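Local coordinates for PTS system, nitrogen regulatory IIA protein (Neisseria meningitidis, PDB 2A0J), which probably takes part in nitrogen regulation as a phosphotransferase-system IIA protein, with likely roles in phosphohistidine-dependent phosphotransfer and kinase activation, at residues 17-22 with 85-90; 59-64 with 91-96. All coordinates share one frame; numbering follows the deposited sequence.

Interaction 1: 17-22 with 85-90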
loop_
_atom_site.group_PDB
_atom_site.type_symbol
_atom_site.label_atom_id
_atom_site.label_comp_id
_atom_site.label_asym_id
_atom_site.label_seq_id
_atom_site.Cartn_x
_atom_site.Cartn_y
_atom_site.Cartn_z
ATOM N N MET A 17 -4.510 12.203 3.364
ATOM C CA MET A 17 -3.644 12.156 4.538
ATOM C C MET A 17 -2.516 13.190 4.537
ATOM O O MET A 17 -1.756 13.307 3.579
ATOM C CB MET A 17 -3.044 10.757 4.691
ATOM C CG MET A 17 -2.112 10.612 5.892
ATOM S SD MET A 17 -1.237 9.032 5.919
ATOM C CE MET A 17 -2.484 7.991 6.634
ATOM N N GLU A 18 -2.427 13.946 5.623
ATOM C CA GLU A 18 -1.394 14.954 5.779
ATOM C C GLU A 18 -0.214 14.263 6.453
ATOM O O GLU A 18 -0.220 14.029 7.663
ATOM C CB GLU A 18 -1.917 16.097 6.650
ATOM C CG GLU A 18 -0.888 17.159 6.985
ATOM C CD GLU A 18 -1.484 18.291 7.796
ATOM O OE1 GLU A 18 -2.351 19.013 7.256
ATOM O OE2 GLU A 18 -1.097 18.458 8.972
ATOM N N VAL A 19 0.797 13.922 5.667
ATOM C CA VAL A 19 1.960 13.234 6.210
ATOM C C VAL A 19 3.259 13.863 5.714
ATOM O O VAL A 19 3.388 14.198 4.534
ATOM C CB VAL A 19 1.906 11.714 5.858
ATOM C CG1 VAL A 19 1.716 11.526 4.359
ATOM C CG2 VAL A 19 3.164 11.021 6.318
ATOM N N GLY A 20 4.215 14.018 6.629
ATOM C CA GLY A 20 5.490 14.627 6.289
ATOM C C GLY A 20 6.629 13.690 5.923
ATOM O O GLY A 20 7.422 13.999 5.035
ATOM N N SER A 21 6.730 12.548 6.593
ATOM C CA SER A 21 7.811 11.625 6.285
ATOM C C SER A 21 7.326 10.223 5.957
ATOM O O SER A 21 6.176 9.865 6.234
ATOM C CB SER A 21 8.795 11.557 7.448
ATOM O OG SER A 21 8.168 11.047 8.610
ATOM N N LYS A 22 8.227 9.445 5.360
ATOM C CA LYS A 22 7.973 8.061 4.972
ATOM C C LYS A 22 7.843 7.224 6.246
ATOM O O LYS A 22 7.150 6.209 6.276
ATOM C CB LYS A 22 9.139 7.561 4.118
ATOM C CG LYS A 22 8.923 6.224 3.437
ATOM C CD LYS A 22 10.167 5.863 2.650
ATOM C CE LYS A 22 9.996 4.584 1.868
ATOM N NZ LYS A 22 11.216 4.280 1.063
ATOM N N GLU A 85 0.129 15.852 -0.013
ATOM C CA GLU A 85 1.337 16.341 -0.665
ATOM C C GLU A 85 2.243 15.144 -0.954
ATOM O O GLU A 85 2.212 14.153 -0.236
ATOM C CB GLU A 85 2.068 17.325 0.254
ATOM C CG GLU A 85 2.249 18.726 -0.308
ATOM C CD GLU A 85 0.954 19.507 -0.386
ATOM O OE1 GLU A 85 0.080 19.140 -1.194
ATOM O OE2 GLU A 85 0.810 20.491 0.369
ATOM N N PRO A 86 3.047 15.213 -2.025
ATOM C CA PRO A 86 3.936 14.081 -2.330
ATOM C C PRO A 86 4.943 13.840 -1.192
ATOM O O PRO A 86 5.288 14.758 -0.445
ATOM C CB PRO A 86 4.605 14.513 -3.634
ATOM C CG PRO A 86 3.516 15.360 -4.300
ATOM C CD PRO A 86 3.013 16.184 -3.138
ATOM N N VAL A 87 5.405 12.603 -1.061
ATOM C CA VAL A 87 6.353 12.239 -0.010
ATOM C C VAL A 87 7.616 11.618 -0.587
ATOM O O VAL A 87 7.541 10.753 -1.461
ATOM C CB VAL A 87 5.706 11.237 0.989
ATOM C CG1 VAL A 87 6.771 10.543 1.826
ATOM C CG2 VAL A 87 4.737 11.970 1.893
ATOM N N GLY A 88 8.770 12.079 -0.107
ATOM C CA GLY A 88 10.046 11.544 -0.568
ATOM C C GLY A 88 10.079 10.079 -0.193
ATOM O O GLY A 88 10.129 9.741 0.986
ATOM N N PHE A 89 10.043 9.210 -1.196
ATOM C CA PHE A 89 10.009 7.771 -0.971
ATOM C C PHE A 89 11.287 7.054 -1.376
ATOM O O PHE A 89 11.328 5.823 -1.382
ATOM C CB PHE A 89 8.846 7.166 -1.760
ATOM C CG PHE A 89 8.082 6.117 -1.014
ATOM C CD1 PHE A 89 7.164 6.475 -0.028
ATOM C CD2 PHE A 89 8.276 4.763 -1.292
ATOM C CE1 PHE A 89 6.448 5.494 0.674
ATOM C CE2 PHE A 89 7.570 3.772 -0.596
ATOM C CZ PHE A 89 6.656 4.136 0.386
ATOM N N ASP A 90 12.324 7.808 -1.725
ATOM C CA ASP A 90 13.582 7.205 -2.139
ATOM C C ASP A 90 13.318 6.324 -3.364
ATOM O O ASP A 90 14.025 5.349 -3.611
ATOM C CB ASP A 90 14.171 6.370 -0.994
ATOM C CG ASP A 90 14.205 7.134 0.336
ATOM O OD1 ASP A 90 13.176 7.163 1.050
ATOM O OD2 ASP A 90 15.261 7.722 0.663
HETATM O O HOH W 1 1.060 14.595 2.815
#
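Val-87, Phe-89 and Asp-90 meet Val-19 and Lys-22, after a start at Glu-85 that is bridged by water. There one water accepts from both Glu-85 N and Val-19 N, the latter at 2.9 Å. At Val-87 the contact turns apolar: CG2 lies 3.9 Å from CG1 of Val-19, the two side chains crossing at about a right angle, while CG1 lies against the backbone of Ser-21 and Lys-22. Gly-88 brings its carbonyl near CB of Lys-22. Phe-89 then offers one ring face to the lysine, whose CG is anti to the backbone N (chi1 -170°) and whose chain stays extended across the ring. CE sits over the centre, 3.5 Å from the centroid, a CH-pi contact; NZ, 4.2 Å from that centroid, adds a cation-pi interaction. NZ also donates to Phe-89 O at 2.9 Å, from above the carbonyl plane. Asp-90 contributes a weak, long salt bridge through OD1, 3.5 Å from Lys-22 NZ; the stronger salt-bridge partner of the ammonium group is Glu-52. The contact ties the start of helix 22-33, where Ser-21 caps Arg-24 N, to short strand 86-87; the Phe-89 side chain also touches that helix and strands 63-70 and 97-106.

Interaction 2: 59-64 with 91-96; sequences LGQGVA and APDGKP
Asp-93 faces the turn formed by Gly-60, Gln-61 and Gly-62, and its carboxylate does most of the joining. OD2 uses its syn lone pair to accept from Gln-61 N at 2.7 Å, a short bond but a bent one, with 135° at the hydrogen. The same oxygen lies 3.0 Å from Gly-60 CA, so it nestles against the backbone just ahead of the amide it binds. With Asp-93 CG placed between its own backbone N and carbonyl carbon (chi1 55°), OD1 can turn back to accept from Lys-95 N at 3.1 Å while OD2 is presented to Gln-61; the bond to Lys-95 closes an Asx turn that holds the carboxylate from its own side of the contact. A water donates to Asp-93 OD1 and Lys-95 O and accepts from Gly-62 N at 3.1 Å, giving the two loops a second polar link. Gly-62 adds a third: its CA approaches Pro-96 O at 3.3 Å in a CA-H...O contact. Gly-60 and Gly-62 both have positive phi, and without side chains they let the partner loop come up against bare backbone. At the surface, the turn leading into strand 63-70 thus meets the beta turn before strand 97-106; these strands pair in parallel, and Leu-59 and Val-63 lean on helix 110-124.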
loop_
_atom_site.group_PDB
_atom_site.type_symbol
_atom_site.label_atom_id
_atom_site.label_comp_id
_atom_site.label_asym_id
_atom_site.label_seq_id
_atom_site.Cartn_x
_atom_site.Cartn_y
_atom_site.Cartn_z
ATOM N N LEU A 59 7.517 2.178 -7.245
ATOM C CA LEU A 59 7.542 1.640 -8.603
ATOM C C LEU A 59 7.932 2.700 -9.617
ATOM O O LEU A 59 8.184 2.397 -10.782
ATOM C CB LEU A 59 6.165 1.084 -8.971
ATOM C CG LEU A 59 5.613 -0.077 -8.143
ATOM C CD1 LEU A 59 4.174 -0.339 -8.553
ATOM C CD2 LEU A 59 6.468 -1.316 -8.352
ATOM N N GLY A 60 7.988 3.946 -9.162
ATOM C CA GLY A 60 8.317 5.041 -10.049
ATOM C C GLY A 60 7.026 5.766 -10.405
ATOM O O GLY A 60 5.955 5.152 -10.429
ATOM N N GLN A 61 7.119 7.070 -10.647
ATOM C CA GLN A 61 5.972 7.879 -11.023
ATOM C C GLN A 61 4.925 8.124 -9.930
ATOM O O GLN A 61 3.722 8.027 -10.176
ATOM C CB GLN A 61 5.307 7.261 -12.250
ATOM C CG GLN A 61 6.207 7.220 -13.469
ATOM C CD GLN A 61 5.809 6.128 -14.447
ATOM O OE1 GLN A 61 6.255 6.114 -15.594
ATOM N NE2 GLN A 61 4.974 5.197 -13.992
ATOM N N GLY A 62 5.394 8.452 -8.729
ATOM C CA GLY A 62 4.500 8.746 -7.618
ATOM C C GLY A 62 3.761 7.577 -6.991
ATOM O O GLY A 62 2.899 7.778 -6.130
ATOM N N VAL A 63 4.091 6.361 -7.416
ATOM C CA VAL A 63 3.457 5.164 -6.886
ATOM C C VAL A 63 4.431 4.303 -6.078
ATOM O O VAL A 63 5.647 4.364 -6.272
ATOM C CB VAL A 63 2.881 4.301 -8.015
ATOM C CG1 VAL A 63 2.214 3.054 -7.427
ATOM C CG2 VAL A 63 1.895 5.121 -8.840
ATOM N N ALA A 64 3.882 3.503 -5.166
ATOM C CA ALA A 64 4.677 2.610 -4.329
ATOM C C ALA A 64 3.792 1.482 -3.795
ATOM O O ALA A 64 2.564 1.615 -3.719
ATOM C CB ALA A 64 5.307 3.389 -3.170
ATOM N N ALA A 91 12.290 6.694 -4.127
ATOM C CA ALA A 91 11.879 5.972 -5.330
ATOM C C ALA A 91 12.979 5.778 -6.376
ATOM O O ALA A 91 13.966 6.516 -6.403
ATOM C CB ALA A 91 10.692 6.679 -5.965
ATOM N N PRO A 92 12.804 4.782 -7.266
ATOM C CA PRO A 92 13.742 4.437 -8.342
ATOM C C PRO A 92 13.989 5.527 -9.390
ATOM O O PRO A 92 15.005 5.489 -10.087
ATOM C CB PRO A 92 13.116 3.182 -8.962
ATOM C CG PRO A 92 12.358 2.584 -7.843
ATOM C CD PRO A 92 11.714 3.791 -7.206
ATOM N N ASP A 93 13.065 6.477 -9.526
ATOM C CA ASP A 93 13.253 7.556 -10.499
ATOM C C ASP A 93 13.476 8.951 -9.886
ATOM O O ASP A 93 13.560 9.947 -10.604
ATOM C CB ASP A 93 12.083 7.614 -11.497
ATOM C CG ASP A 93 10.709 7.743 -10.825
ATOM O OD1 ASP A 93 10.601 8.281 -9.701
ATOM O OD2 ASP A 93 9.718 7.315 -11.450
ATOM N N GLY A 94 13.569 9.018 -8.560
ATOM C CA GLY A 94 13.802 10.290 -7.895
ATOM C C GLY A 94 12.584 11.147 -7.573
ATOM O O GLY A 94 12.704 12.159 -6.882
ATOM N N LYS A 95 11.414 10.761 -8.068
ATOM C CA LYS A 95 10.203 11.534 -7.808
ATOM C C LYS A 95 9.482 11.037 -6.568
ATOM O O LYS A 95 9.433 9.835 -6.313
ATOM C CB LYS A 95 9.240 11.451 -8.996
ATOM C CG LYS A 95 9.798 11.957 -10.316
ATOM C CD LYS A 95 8.753 11.837 -11.418
ATOM C CE LYS A 95 9.327 12.204 -12.772
ATOM N NZ LYS A 95 10.423 11.271 -13.169
ATOM N N PRO A 96 8.906 11.960 -5.778
ATOM C CA PRO A 96 8.171 11.619 -4.553
ATOM C C PRO A 96 6.882 10.858 -4.896
ATOM O O PRO A 96 6.493 10.802 -6.062
ATOM C CB PRO A 96 7.915 12.982 -3.921
ATOM C CG PRO A 96 7.776 13.875 -5.118
ATOM C CD PRO A 96 8.898 13.416 -6.007
HETATM O O HOH W 2 8.353 8.006 -8.035
#

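From the N terminus, 17-22 runs from the end of strand 13-17 to the first residue of helix 22-33; the chain then passes through 59-64, at the entry to strand 63-70, before 85-90 returns to close the long loop of interaction 1. Segment 91-96 continues directly and closes interaction 2 on 59-64. The segments alternate along the chain, so the two loops cross rather than nest. The centres of the two interactions lie about 12 Å apart, and the interactions touch: Phe-89 CE2 is 3.4 Å from Ala-64 CB, and Pro-86 and Val-87 pack on Pro-96. Together the contacts fasten the connection between strands 77-83 and 97-106 to helix 22-33 and to edge strand 63-70.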